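Local coordinates for protein beta-xylanase (Caldicellulosiruptor kristjanssonii, PDB 7NWN) that probably binds plant cell-wall polysaccharide through a calcium-containing family 9 carbohydrate-binding module that belongs to a multimodular xylanase-glucuronoyl esterase, at residues A[27-32]-A[64-69]; A[34-39]-A[143-148]; A[58-63]-A[73-78]; A[117-122]-A[137-142]. One frame throughout, in Å; residues are numbered along the deposited sequence. Where two conformers were deposited one is given.

Interaction 1: residues A[27-32]-A[64-69]. With CA (calcium ion), chain R; EDO (1,2-ethanediol), chain O; EDO (1,2-ethanediol), chain J.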
loop_
_atom_site.group_PDB
_atom_site.type_symbol
_atom_site.label_atom_id
_atom_site.label_comp_id
_atom_site.label_asym_id
_atom_site.label_seq_id
_atom_site.Cartn_x
_atom_site.Cartn_y
_atom_site.Cartn_z
ATOM N N TYR A 27 -6.487 6.090 12.922
ATOM C CA TYR A 27 -7.053 7.260 12.277
ATOM C C TYR A 27 -5.992 8.356 12.295
ATOM O O TYR A 27 -5.346 8.592 13.326
ATOM C CB TYR A 27 -8.303 7.738 13.027
ATOM C CG TYR A 27 -8.929 8.942 12.380
ATOM C CD1 TYR A 27 -8.534 10.234 12.725
ATOM C CD2 TYR A 27 -9.906 8.791 11.426
ATOM C CE1 TYR A 27 -9.096 11.347 12.114
ATOM C CE2 TYR A 27 -10.455 9.893 10.795
ATOM C CZ TYR A 27 -10.070 11.172 11.144
ATOM O OH TYR A 27 -10.672 12.211 10.504
ATOM N N GLY A 28 -5.826 9.014 11.143
ATOM C CA GLY A 28 -4.819 10.079 11.058
ATOM C C GLY A 28 -4.671 10.557 9.624
ATOM O O GLY A 28 -5.093 9.860 8.698
ATOM N N SER A 29 -4.135 11.774 9.471
ATOM C CA SER A 29 -4.075 12.461 8.193
ATOM C C SER A 29 -2.626 12.882 7.955
ATOM O O SER A 29 -2.204 13.929 8.420
ATOM C CB SER A 29 -4.985 13.671 8.178
ATOM O OG SER A 29 -6.350 13.298 8.279
ATOM N N PRO A 30 -1.796 12.064 7.274
ATOM C CA PRO A 30 -0.438 12.489 6.927
ATOM C C PRO A 30 -0.333 13.385 5.689
ATOM O O PRO A 30 -1.244 13.476 4.836
ATOM C CB PRO A 30 0.322 11.195 6.658
ATOM C CG PRO A 30 -0.745 10.158 6.370
ATOM C CD PRO A 30 -2.065 10.650 6.948
ATOM N N VAL A 31 0.827 14.036 5.618
ATOM C CA VAL A 31 1.171 14.887 4.484
ATOM C C VAL A 31 1.907 14.035 3.453
ATOM O O VAL A 31 2.896 13.379 3.802
ATOM C CB VAL A 31 2.021 16.066 5.000
ATOM C CG1 VAL A 31 2.601 16.922 3.860
ATOM C CG2 VAL A 31 1.169 16.924 5.977
ATOM N N ILE A 32 1.461 14.120 2.185
ATOM C CA ILE A 32 2.034 13.293 1.121
ATOM C C ILE A 32 3.254 14.032 0.554
ATOM O O ILE A 32 3.088 15.018 -0.193
ATOM C CB ILE A 32 0.979 12.968 0.015
ATOM C CG1 ILE A 32 -0.292 12.302 0.597
ATOM C CG2 ILE A 32 1.608 12.091 -1.079
ATOM C CD1 ILE A 32 0.017 11.009 1.337
ATOM N N MET A 64 -2.781 4.077 7.609
ATOM C CA MET A 64 -3.499 5.065 8.407
ATOM C C MET A 64 -4.748 5.404 7.601
ATOM O O MET A 64 -4.738 5.239 6.382
ATOM C CB MET A 64 -2.610 6.300 8.619
ATOM C CG MET A 64 -3.045 7.227 9.757
ATOM S SD MET A 64 -1.766 8.450 10.200
ATOM C CE MET A 64 -0.471 7.401 10.799
ATOM N N TRP A 65 -5.836 5.824 8.261
ATOM C CA TRP A 65 -7.015 6.251 7.519
ATOM C C TRP A 65 -7.556 7.567 8.058
ATOM O O TRP A 65 -7.400 7.868 9.234
ATOM C CB TRP A 65 -8.124 5.190 7.601
ATOM C CG TRP A 65 -8.768 5.062 8.956
ATOM C CD1 TRP A 65 -8.260 4.435 10.060
ATOM C CD2 TRP A 65 -10.069 5.548 9.330
ATOM N NE1 TRP A 65 -9.155 4.483 11.103
ATOM C CE2 TRP A 65 -10.288 5.143 10.673
ATOM C CE3 TRP A 65 -11.070 6.272 8.662
ATOM C CZ2 TRP A 65 -11.465 5.474 11.358
ATOM C CZ3 TRP A 65 -12.263 6.541 9.321
ATOM C CH2 TRP A 65 -12.423 6.189 10.666
ATOM N N ASP A 66 -8.219 8.305 7.176
ATOM C CA ASP A 66 -9.001 9.442 7.610
ATOM C C ASP A 66 -10.373 9.367 6.939
ATOM O O ASP A 66 -10.632 8.457 6.161
ATOM C CB ASP A 66 -8.257 10.776 7.437
ATOM C CG ASP A 66 -8.057 11.266 6.011
ATOM O OD1 ASP A 66 -8.848 10.904 5.116
ATOM O OD2 ASP A 66 -7.157 12.106 5.823
ATOM N N ASP A 67 -11.186 10.405 7.138
ATOM C CA ASP A 67 -12.551 10.401 6.641
ATOM C C ASP A 67 -12.598 10.212 5.134
ATOM O O ASP A 67 -13.643 9.785 4.673
ATOM C CB ASP A 67 -13.320 11.690 6.990
ATOM C CG ASP A 67 -13.579 11.804 8.486
ATOM O OD1 ASP A 67 -13.414 10.789 9.223
ATOM O OD2 ASP A 67 -13.855 12.907 8.918
ATOM N N ASN A 68 -11.531 10.594 4.388
ATOM C CA ASN A 68 -11.603 10.638 2.940
ATOM C C ASN A 68 -10.723 9.586 2.233
ATOM O O ASN A 68 -10.790 9.481 1.005
ATOM C CB ASN A 68 -11.211 12.022 2.409
ATOM C CG ASN A 68 -12.043 13.119 3.046
ATOM O OD1 ASN A 68 -13.262 13.078 2.935
ATOM N ND2 ASN A 68 -11.397 14.085 3.695
ATOM N N ALA A 69 -9.842 8.896 2.965
ATOM C CA ALA A 69 -8.690 8.256 2.326
ATOM C C ALA A 69 -8.080 7.182 3.198
ATOM O O ALA A 69 -8.151 7.223 4.434
ATOM C CB ALA A 69 -7.617 9.264 1.966
HETATM CA CA CA R . 4.760 12.525 4.784
HETATM C C1 EDO O . -2.138 16.332 10.198
HETATM O O1 EDO O . -0.999 15.778 9.533
HETATM C C2 EDO O . -2.647 15.566 11.373
HETATM O O2 EDO O . -1.846 15.702 12.544
HETATM C C1 EDO J . -15.751 11.424 1.378
HETATM O O1 EDO J . -15.876 10.657 2.567
HETATM C C2 EDO J . -15.737 10.590 0.155
HETATM O O2 EDO J . -17.040 10.279 -0.321
HETATM O O HOH W 1 5.528 14.535 5.954
#

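Interaction 2: residues A[34-39]-A[143-148]. With CA (calcium ion), chain R.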
loop_
_atom_site.group_PDB
_atom_site.type_symbol
_atom_site.label_atom_id
_atom_site.label_comp_id
_atom_site.label_asym_id
_atom_site.label_seq_id
_atom_site.Cartn_x
_atom_site.Cartn_y
_atom_site.Cartn_z
ATOM N N GLY A 34 6.735 12.047 0.813
ATOM C CA GLY A 34 7.869 11.139 0.850
ATOM C C GLY A 34 8.650 11.213 2.168
ATOM O O GLY A 34 9.653 10.509 2.327
ATOM N N GLU A 35 8.206 12.074 3.097
ATOM C CA GLU A 35 8.880 12.231 4.401
ATOM C C GLU A 35 7.988 11.594 5.479
ATOM O O GLU A 35 6.752 11.566 5.348
ATOM C CB GLU A 35 9.080 13.726 4.720
ATOM C CG GLU A 35 9.921 14.487 3.678
ATOM C CD GLU A 35 11.418 14.085 3.641
ATOM O OE1 GLU A 35 11.951 13.588 4.655
ATOM O OE2 GLU A 35 12.014 14.121 2.537
ATOM N N VAL A 36 8.617 11.127 6.557
ATOM C CA VAL A 36 7.946 10.379 7.604
ATOM C C VAL A 36 7.427 11.396 8.602
ATOM O O VAL A 36 8.178 11.871 9.459
ATOM C CB VAL A 36 8.898 9.393 8.313
ATOM C CG1 VAL A 36 8.170 8.593 9.401
ATOM C CG2 VAL A 36 9.593 8.470 7.308
ATOM N N ASP A 37 6.144 11.710 8.476
ATOM C CA ASP A 37 5.442 12.567 9.440
ATOM C C ASP A 37 5.651 12.002 10.848
ATOM O O ASP A 37 5.642 10.773 11.025
ATOM C CB ASP A 37 3.908 12.469 9.272
ATOM C CG ASP A 37 3.430 12.824 7.869
ATOM O OD1 ASP A 37 3.938 12.228 6.913
ATOM O OD2 ASP A 37 2.550 13.703 7.741
ATOM N N ASP A 38 5.750 12.911 11.832
ATOM C CA ASP A 38 5.751 12.578 13.250
ATOM C C ASP A 38 4.631 11.561 13.562
ATOM O O ASP A 38 4.858 10.536 14.216
ATOM C CB ASP A 38 5.558 13.887 14.058
ATOM C CG ASP A 38 5.131 13.657 15.512
ATOM O OD1 ASP A 38 5.758 12.837 16.164
ATOM O OD2 ASP A 38 4.121 14.300 15.982
ATOM N N ILE A 39 3.431 11.769 13.019
ATOM C CA ILE A 39 2.314 10.890 13.371
ATOM C C ILE A 39 2.494 9.442 12.886
ATOM O O ILE A 39 1.867 8.544 13.471
ATOM C CB ILE A 39 0.961 11.428 12.906
ATOM C CG1 ILE A 39 0.837 11.546 11.376
ATOM C CG2 ILE A 39 0.597 12.732 13.660
ATOM C CD1 ILE A 39 -0.603 11.921 10.942
ATOM N N GLY A 143 17.715 1.991 -0.697
ATOM C CA GLY A 143 16.328 1.634 -0.940
ATOM C C GLY A 143 15.492 2.841 -1.336
ATOM O O GLY A 143 16.007 3.802 -1.937
ATOM N N TYR A 144 14.208 2.786 -0.952
ATOM C CA TYR A 144 13.336 3.870 -1.368
ATOM C C TYR A 144 12.140 3.826 -0.436
ATOM O O TYR A 144 11.937 2.828 0.260
ATOM C CB TYR A 144 12.935 3.767 -2.855
ATOM C CG TYR A 144 12.151 2.535 -3.270
ATOM C CD1 TYR A 144 12.800 1.342 -3.617
ATOM C CD2 TYR A 144 10.752 2.568 -3.406
ATOM C CE1 TYR A 144 12.110 0.206 -4.039
ATOM C CE2 TYR A 144 10.052 1.445 -3.859
ATOM C CZ TYR A 144 10.725 0.260 -4.155
ATOM O OH TYR A 144 10.030 -0.842 -4.578
ATOM N N ARG A 145 11.375 4.925 -0.440
ATOM C CA ARG A 145 10.175 5.019 0.361
ATOM C C ARG A 145 9.049 5.418 -0.601
ATOM O O ARG A 145 9.314 6.198 -1.522
ATOM C CB ARG A 145 10.386 6.136 1.390
ATOM C CG ARG A 145 9.161 6.397 2.251
ATOM C CD ARG A 145 9.415 7.499 3.283
ATOM N NE ARG A 145 10.457 7.109 4.227
ATOM C CZ ARG A 145 11.504 7.864 4.520
ATOM N NH1 ARG A 145 11.606 9.078 3.980
ATOM N NH2 ARG A 145 12.424 7.373 5.357
ATOM N N VAL A 146 7.824 4.905 -0.343
ATOM C CA VAL A 146 6.618 5.276 -1.068
ATOM C C VAL A 146 5.670 5.809 -0.006
ATOM O O VAL A 146 5.580 5.206 1.055
ATOM C CB VAL A 146 5.988 4.068 -1.782
ATOM C CG1 VAL A 146 4.626 4.438 -2.382
ATOM C CG2 VAL A 146 6.970 3.543 -2.865
ATOM N N GLU A 147 5.075 6.974 -0.273
ATOM C CA GLU A 147 3.993 7.460 0.569
ATOM C C GLU A 147 2.789 7.701 -0.342
ATOM O O GLU A 147 2.924 8.438 -1.297
ATOM C CB GLU A 147 4.434 8.755 1.235
ATOM C CG GLU A 147 3.477 9.179 2.377
ATOM C CD GLU A 147 4.045 10.303 3.234
ATOM O OE1 GLU A 147 4.835 11.126 2.699
ATOM O OE2 GLU A 147 3.741 10.333 4.450
ATOM N N ALA A 148 1.655 7.060 -0.034
ATOM C CA ALA A 148 0.536 6.939 -0.973
ATOM C C ALA A 148 -0.777 7.293 -0.267
ATOM O O ALA A 148 -0.986 6.951 0.909
ATOM C CB ALA A 148 0.479 5.527 -1.534
HETATM CA CA CA R . 4.760 12.525 4.784
HETATM O O HOH W 1 5.528 14.535 5.954
#

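Interaction 3: residues A[58-63]-A[73-78]. With CA (calcium ion), chain Q.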
loop_
_atom_site.group_PDB
_atom_site.type_symbol
_atom_site.label_atom_id
_atom_site.label_comp_id
_atom_site.label_asym_id
_atom_site.label_seq_id
_atom_site.Cartn_x
_atom_site.Cartn_y
_atom_site.Cartn_z
ATOM N N ASN A 58 13.948 -6.437 1.287
ATOM C CA ASN A 58 12.895 -6.602 2.272
ATOM C C ASN A 58 12.156 -5.271 2.373
ATOM O O ASN A 58 12.603 -4.287 1.778
ATOM C CB ASN A 58 13.365 -7.142 3.624
ATOM C CG ASN A 58 14.417 -6.249 4.231
ATOM O OD1 ASN A 58 14.098 -5.278 4.901
ATOM N ND2 ASN A 58 15.674 -6.545 3.955
ATOM N N ALA A 59 11.009 -5.279 3.074
ATOM C CA ALA A 59 10.142 -4.122 3.063
ATOM C C ALA A 59 9.307 -4.105 4.332
ATOM O O ALA A 59 9.164 -5.128 4.998
ATOM C CB ALA A 59 9.241 -4.147 1.848
ATOM N N LYS A 60 8.730 -2.930 4.602
ATOM C CA LYS A 60 7.762 -2.761 5.664
ATOM C C LYS A 60 6.779 -1.690 5.215
ATOM O O LYS A 60 7.048 -0.933 4.278
ATOM C CB LYS A 60 8.503 -2.409 6.956
ATOM C CG LYS A 60 9.594 -1.345 6.808
ATOM C CD LYS A 60 10.367 -1.068 8.103
ATOM C CE LYS A 60 11.604 -0.182 7.995
ATOM N NZ LYS A 60 12.283 -0.045 9.316
ATOM N N PHE A 61 5.626 -1.637 5.876
ATOM C CA PHE A 61 4.687 -0.578 5.537
ATOM C C PHE A 61 3.812 -0.305 6.750
ATOM O O PHE A 61 3.647 -1.191 7.598
ATOM C CB PHE A 61 3.880 -0.938 4.283
ATOM C CG PHE A 61 2.888 -2.049 4.510
ATOM C CD1 PHE A 61 3.263 -3.382 4.365
ATOM C CD2 PHE A 61 1.576 -1.757 4.885
ATOM C CE1 PHE A 61 2.348 -4.406 4.604
ATOM C CE2 PHE A 61 0.651 -2.776 5.118
ATOM C CZ PHE A 61 1.037 -4.104 4.987
ATOM N N LYS A 62 3.269 0.925 6.776
ATOM C CA LYS A 62 2.330 1.375 7.791
ATOM C C LYS A 62 1.078 1.845 7.070
ATOM O O LYS A 62 1.169 2.259 5.912
ATOM C CB LYS A 62 2.945 2.529 8.573
ATOM C CG LYS A 62 4.101 2.088 9.471
ATOM C CD LYS A 62 4.728 3.220 10.279
ATOM C CE LYS A 62 5.733 2.687 11.295
ATOM N NZ LYS A 62 6.211 3.758 12.163
ATOM N N LEU A 63 -0.043 1.824 7.791
ATOM C CA LEU A 63 -1.327 2.189 7.236
ATOM C C LEU A 63 -1.927 3.212 8.171
ATOM O O LEU A 63 -1.663 3.154 9.378
ATOM C CB LEU A 63 -2.246 0.945 7.183
ATOM C CG LEU A 63 -1.886 -0.126 6.150
ATOM C CD1 LEU A 63 -2.951 -1.251 6.109
ATOM C CD2 LEU A 63 -1.716 0.488 4.766
ATOM N N LEU A 73 2.491 4.040 3.950
ATOM C CA LEU A 73 3.896 4.434 3.942
ATOM C C LEU A 73 4.692 3.135 3.818
ATOM O O LEU A 73 4.578 2.302 4.713
ATOM C CB LEU A 73 4.234 5.118 5.277
ATOM C CG LEU A 73 5.722 5.445 5.467
ATOM C CD1 LEU A 73 6.019 6.665 4.651
ATOM C CD2 LEU A 73 5.984 5.764 6.939
ATOM N N ALA A 74 5.411 2.952 2.705
ATOM C CA ALA A 74 6.204 1.752 2.544
ATOM C C ALA A 74 7.675 2.147 2.460
ATOM O O ALA A 74 8.032 3.129 1.795
ATOM C CB ALA A 74 5.748 0.988 1.310
ATOM N N GLU A 75 8.527 1.356 3.132
ATOM C CA GLU A 75 9.963 1.452 2.871
ATOM C C GLU A 75 10.506 0.102 2.404
ATOM O O GLU A 75 10.189 -0.957 2.995
ATOM C CB GLU A 75 10.702 1.862 4.150
ATOM C CG GLU A 75 10.445 3.302 4.465
ATOM C CD GLU A 75 11.186 3.884 5.658
ATOM O OE1 GLU A 75 12.118 3.249 6.155
ATOM O OE2 GLU A 75 10.826 4.994 6.056
ATOM N N VAL A 76 11.336 0.179 1.355
ATOM C CA VAL A 76 11.907 -1.014 0.771
ATOM C C VAL A 76 13.434 -0.913 0.901
ATOM O O VAL A 76 14.014 0.046 0.398
ATOM C CB VAL A 76 11.485 -1.137 -0.715
ATOM C CG1 VAL A 76 12.101 -2.387 -1.368
ATOM C CG2 VAL A 76 9.953 -1.140 -0.888
ATOM N N TYR A 77 14.050 -1.932 1.498
ATOM C CA TYR A 77 15.486 -2.145 1.428
ATOM C C TYR A 77 15.781 -2.972 0.174
ATOM O O TYR A 77 15.334 -4.113 0.052
ATOM C CB TYR A 77 15.949 -2.850 2.708
ATOM C CG TYR A 77 17.406 -3.233 2.674
ATOM C CD1 TYR A 77 18.395 -2.335 3.072
ATOM C CD2 TYR A 77 17.798 -4.494 2.216
ATOM C CE1 TYR A 77 19.742 -2.675 3.016
ATOM C CE2 TYR A 77 19.136 -4.842 2.133
ATOM C CZ TYR A 77 20.106 -3.928 2.538
ATOM O OH TYR A 77 21.424 -4.266 2.450
ATOM N N ASP A 78 16.527 -2.364 -0.755
ATOM C CA ASP A 78 16.785 -2.908 -2.060
ATOM C C ASP A 78 18.029 -2.212 -2.602
ATOM O O ASP A 78 17.956 -1.086 -3.077
ATOM C CB ASP A 78 15.588 -2.729 -2.984
ATOM C CG ASP A 78 15.712 -3.412 -4.351
ATOM O OD1 ASP A 78 16.761 -4.042 -4.669
ATOM O OD2 ASP A 78 14.733 -3.322 -5.084
HETATM CA CA CA Q . 15.863 -4.232 -7.090
HETATM O O HOH W 2 12.821 2.702 8.988
HETATM O O HOH W 3 17.639 -6.038 -6.553
#

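Interaction 4: residues A[117-122]-A[137-142]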
loop_
_atom_site.group_PDB
_atom_site.type_symbol
_atom_site.label_atom_id
_atom_site.label_comp_id
_atom_site.label_asym_id
_atom_site.label_seq_id
_atom_site.Cartn_x
_atom_site.Cartn_y
_atom_site.Cartn_z
ATOM N N VAL A 117 3.246 1.723 -7.916
ATOM C CA VAL A 117 4.096 2.893 -8.097
ATOM C C VAL A 117 5.534 2.393 -7.973
ATOM O O VAL A 117 5.830 1.554 -7.103
ATOM C CB VAL A 117 3.775 4.021 -7.077
ATOM C CG1 VAL A 117 3.801 3.547 -5.629
ATOM C CG2 VAL A 117 4.626 5.269 -7.260
ATOM N N ASN A 118 6.389 2.820 -8.912
ATOM C CA ASN A 118 7.798 2.446 -8.849
ATOM C C ASN A 118 8.607 3.465 -8.025
ATOM O O ASN A 118 8.078 4.491 -7.610
ATOM C CB ASN A 118 8.349 2.201 -10.258
ATOM C CG ASN A 118 8.669 3.446 -11.066
ATOM O OD1 ASN A 118 8.654 4.569 -10.572
ATOM N ND2 ASN A 118 9.017 3.252 -12.334
ATOM N N TYR A 119 9.922 3.208 -7.841
ATOM C CA TYR A 119 10.737 4.015 -6.938
ATOM C C TYR A 119 10.920 5.420 -7.518
ATOM O O TYR A 119 11.254 6.286 -6.740
ATOM C CB TYR A 119 12.104 3.357 -6.646
ATOM C CG TYR A 119 12.926 3.144 -7.889
ATOM C CD1 TYR A 119 12.736 2.019 -8.688
ATOM C CD2 TYR A 119 13.783 4.129 -8.352
ATOM C CE1 TYR A 119 13.448 1.845 -9.872
ATOM C CE2 TYR A 119 14.522 3.956 -9.520
ATOM C CZ TYR A 119 14.348 2.816 -10.295
ATOM O OH TYR A 119 15.016 2.654 -11.492
ATOM N N ASN A 120 10.686 5.645 -8.838
ATOM C CA ASN A 120 10.725 6.979 -9.459
ATOM C C ASN A 120 9.354 7.675 -9.431
ATOM O O ASN A 120 9.165 8.707 -10.105
ATOM C CB ASN A 120 11.226 6.950 -10.910
ATOM C CG ASN A 120 12.711 6.688 -10.945
ATOM O OD1 ASN A 120 13.435 7.119 -10.043
ATOM N ND2 ASN A 120 13.147 5.906 -11.915
ATOM N N ASN A 121 8.412 7.061 -8.708
ATOM C CA ASN A 121 7.073 7.630 -8.525
ATOM C C ASN A 121 6.176 7.522 -9.760
ATOM O O ASN A 121 5.159 8.250 -9.843
ATOM C CB ASN A 121 7.091 9.101 -8.110
ATOM C CG ASN A 121 5.820 9.444 -7.338
ATOM O OD1 ASN A 121 5.347 8.627 -6.549
ATOM N ND2 ASN A 121 5.312 10.655 -7.528
ATOM N N PHE A 122 6.528 6.590 -10.671
ATOM C CA PHE A 122 5.708 6.322 -11.859
ATOM C C PHE A 122 4.579 5.379 -11.443
ATOM O O PHE A 122 4.820 4.263 -10.967
ATOM C CB PHE A 122 6.568 5.690 -12.974
ATOM C CG PHE A 122 5.767 5.222 -14.166
ATOM C CD1 PHE A 122 5.115 6.133 -14.984
ATOM C CD2 PHE A 122 5.642 3.862 -14.462
ATOM C CE1 PHE A 122 4.345 5.714 -16.064
ATOM C CE2 PHE A 122 4.893 3.442 -15.558
ATOM C CZ PHE A 122 4.232 4.373 -16.343
ATOM N N THR A 137 7.659 9.556 -3.772
ATOM C CA THR A 137 8.653 8.572 -3.391
ATOM C C THR A 137 9.917 9.336 -2.996
ATOM O O THR A 137 10.063 10.503 -3.292
ATOM C CB THR A 137 8.996 7.578 -4.524
ATOM O OG1 THR A 137 9.552 8.307 -5.608
ATOM C CG2 THR A 137 7.793 6.786 -4.989
ATOM N N LYS A 138 10.817 8.641 -2.322
ATOM C CA LYS A 138 12.090 9.240 -1.983
ATOM C C LYS A 138 13.129 8.135 -2.109
ATOM O O LYS A 138 12.915 7.050 -1.577
ATOM C CB LYS A 138 12.076 9.765 -0.548
ATOM C CG LYS A 138 13.364 10.531 -0.180
ATOM C CD LYS A 138 13.323 11.127 1.231
ATOM C CE LYS A 138 14.537 12.033 1.481
ATOM N NZ LYS A 138 14.507 12.447 2.883
ATOM N N LEU A 139 14.257 8.456 -2.746
ATOM C CA LEU A 139 15.435 7.592 -2.750
ATOM C C LEU A 139 16.150 7.653 -1.405
ATOM O O LEU A 139 16.445 8.728 -0.906
ATOM C CB LEU A 139 16.377 8.051 -3.875
ATOM C CG LEU A 139 15.852 7.865 -5.296
ATOM C CD1 LEU A 139 17.003 8.007 -6.296
ATOM C CD2 LEU A 139 15.211 6.485 -5.451
ATOM N N LEU A 140 16.414 6.477 -0.830
ATOM C CA LEU A 140 17.133 6.360 0.423
ATOM C C LEU A 140 18.444 5.617 0.134
ATOM O O LEU A 140 18.534 4.881 -0.843
ATOM C CB LEU A 140 16.310 5.552 1.453
ATOM C CG LEU A 140 14.902 6.089 1.774
ATOM C CD1 LEU A 140 14.254 5.198 2.848
ATOM C CD2 LEU A 140 15.005 7.521 2.320
ATOM N N PRO A 141 19.477 5.754 1.002
ATOM C CA PRO A 141 20.659 4.880 0.911
ATOM C C PRO A 141 20.137 3.432 0.972
ATOM O O PRO A 141 19.386 3.040 1.865
ATOM C CB PRO A 141 21.451 5.271 2.181
ATOM C CG PRO A 141 21.031 6.714 2.442
ATOM C CD PRO A 141 19.528 6.685 2.138
ATOM N N ASP A 142 20.474 2.607 -0.011
ATOM C CA ASP A 142 19.977 1.224 0.016
ATOM C C ASP A 142 18.462 1.026 -0.147
ATOM O O ASP A 142 17.957 -0.036 0.202
ATOM C CB ASP A 142 20.461 0.476 1.257
ATOM C CG ASP A 142 21.984 0.542 1.387
ATOM O OD1 ASP A 142 22.711 0.252 0.371
ATOM O OD2 ASP A 142 22.436 0.945 2.475
#

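Interaction 1: residues A[27-32]-A[64-69]
Tyr27 meets Trp65 in a T-shaped stack, a clear case of an aromatic pair fixing a loop to a strand. The tyrosine ring presents its edge, led by CD2, to one face of the indole, with the planes at 88° and the centroid of the six-membered ring 4.9 Å from that of Tyr27. With CG of Tyr27 anti to the backbone N (chi1 -179°), the ring runs past the Trp65 carbonyl toward Asp67, while CA of Tyr27 sits over the five-membered ring as a CH-pi contact. At the far end, OH of Tyr27 makes a weak hydrogen bond of 3.3 Å to OD1 of Asp67, a carboxylate whose stronger partner is Arg205.

Behind this pair, the backbone N of Gly28 donates to O of Trp65 at 2.7 Å. In the conformer given, Ser29 OG donates to OD2 of Asp66 over 2.8 Å, reaching the anti side of the carboxylate; the same OD2 is also bonded by the Tyr71 hydroxyl. The other oxygen, OD1, takes the N-H of Asn68 at 2.8 Å in an Asx turn, so both carboxylate oxygens have partners. Met64 runs extended as far as SD (chi2 167°), which lies 3.9 Å from CD of Pro30.

Segment 27-32 is in the loop after strand 22-25, and 64-69 takes in the turn from strand 58-66 into strand 69-77, whose Tyr71 packs against Pro30 and Met64.

Interaction 2: residues A[34-39]-A[143-148]
Glu147 and the loop 34-39 share a calcium ion, a metal site that ties an irregular loop to the four-stranded antiparallel sheet of this family 9 carbohydrate-binding module. Coordination comes first. Strand 143-151 supplies Glu147, which is bidentate, with OE1 at 2.5 Å and OE2 at 2.4 Å from the calcium; its CG is anti to the backbone N (chi1 -168°) and the extended chain carries the carboxylate out from the strand to the ion. The loop answers with the carbonyl O of Glu35 and with OD1 of Asp37, and a water, Val31 and Asp33 complete the shell. The carboxylates of Asp37 and Glu147 are turned 82° against each other, and the calcium probably offsets the repulsion between their negative charges.

Hydrogen bonds hold Gly34. Its N donates to OE1 of Glu147 at 2.8 Å, so that this oxygen serves metal and backbone alike, and NH1 of Arg145 donates to O of Gly34 over 2.9 Å, lying in the carbonyl plane.

Charge and packing meet at Arg145, whose NE pairs with OE2 of Glu75 on the neighbouring strand 69-77. Shortening this arginine to alanine is likely to leave the Gly34 carbonyl and OE2 of Glu75 without this partner and to open a gap beside Val36. That valine contributes the apolar contact: its CG2 lies over the centre of one guanidinium face, 3.4 Å from CZ of Arg145.

Interaction 3: residues A[58-63]-A[73-78]
Phe61 and Ala74 face each other as a non-hydrogen-bonded antiparallel pair, their CB atoms 4.0 Å apart, and Ala59 with Val76 repeats the pattern two residues along, CB to CG2 at 4.1 Å. Both pairs sit on the buried face, where strand 161-171 lies against them: Phe166 stacks on the Phe61 ring, and Val168 touches Ala59.

Strands 58-66 and 69-77 form a beta hairpin at the edge of the antiparallel sheet, and the paired backbones are its firm part. Asn58 with Tyr77, Lys60 with Glu75 and Lys62 with Leu73 are the hydrogen-bonded pairs, each closed by two N-H...O bonds, among them Lys62 N to Leu73 O at 2.8 Å.

The other face is looser and partly open to solvent. Here, in the conformer given, Lys60 lies side by side with Glu75, pointing the same way, yet NZ of Lys60 stays 4.6 Å from OE1 of Glu75, and a water bridges them, 2.8 Å from that NZ. OE2 of Glu75 goes to Arg145. Lys62 forms a cation-pi contact with Trp45, while its NZ is hydrogen-bonded to the carbonyl O of Trp40. At the exposed end the Asn58 amide lies nearly parallel to the Tyr77 ring, 14° between planes, with ND2 of Asn58 3.4 Å from CD2 of Tyr77.

Interaction 4: residues A[117-122]-A[137-142]
The type I beta turn Asn118-Asn121, which follows strand 112-118, rests on strand 133-140 mainly through one residue, Thr137. Its OG1 donates to the carbonyl O of Tyr119 at 2.9 Å, approaching from above the carbonyl plane, 52° out of it. With OG1 placed between the backbone N and the carbonyl carbon (chi1 62°), CG2 is left to point into the turn, where it lies 3.5 Å from O of Asn118 and 3.4 Å from OD1 of Asn121. The methyl also reaches CG2 of Val117, tip to tip at 4.2 Å.

The contact thus bridges two sheets of the beta-sandwich: the turn connects two strands of the larger mixed sheet, and Thr137 lies on an outermost strand of the four-stranded antiparallel one. A valine in its place would probably leave the Tyr119 carbonyl without its hydroxyl partner and the turn less firmly tied to the strand.

The turn is also braced from within. Asn118 OD1 accepts the N-H of Phe122 at 2.9 Å, with a weak second bond from N of Asn120, and Asn121 N bonds to O of Asn118. Asn121 itself turns its OD1 to the hydroxyl of Thr135, on the same strand as Thr137. Farther along, CD2 of Leu139 packs obliquely against the Tyr119 ring, 4.0 Å from its CD2, while the phenol OH of Tyr119 is bonded to Ser83.

Overall arrangement
Calcium joins interactions 1 and 2: Val31 O and Glu147 OE1 share one ion, and Val31 N probably bonds to OD2 of Asp37 at 2.8 Å, although the centres are 13 Å apart. Interaction 2 touches all three others. Its link to interaction 3, from Arg145 NE to Glu75 OE2, measures 2.8 Å, and Glu35 OE2 forms a salt bridge of 3.0 Å with NZ of Lys138 in interaction 4; the centres are about 9 and 10 Å away. Interactions 3 and 4 meet where Asp78, a ligand of a second calcium, has its N 2.9 Å from O of Asp142. Interactions 1 and 4 do not touch, their nearest atoms being about 7 Å apart.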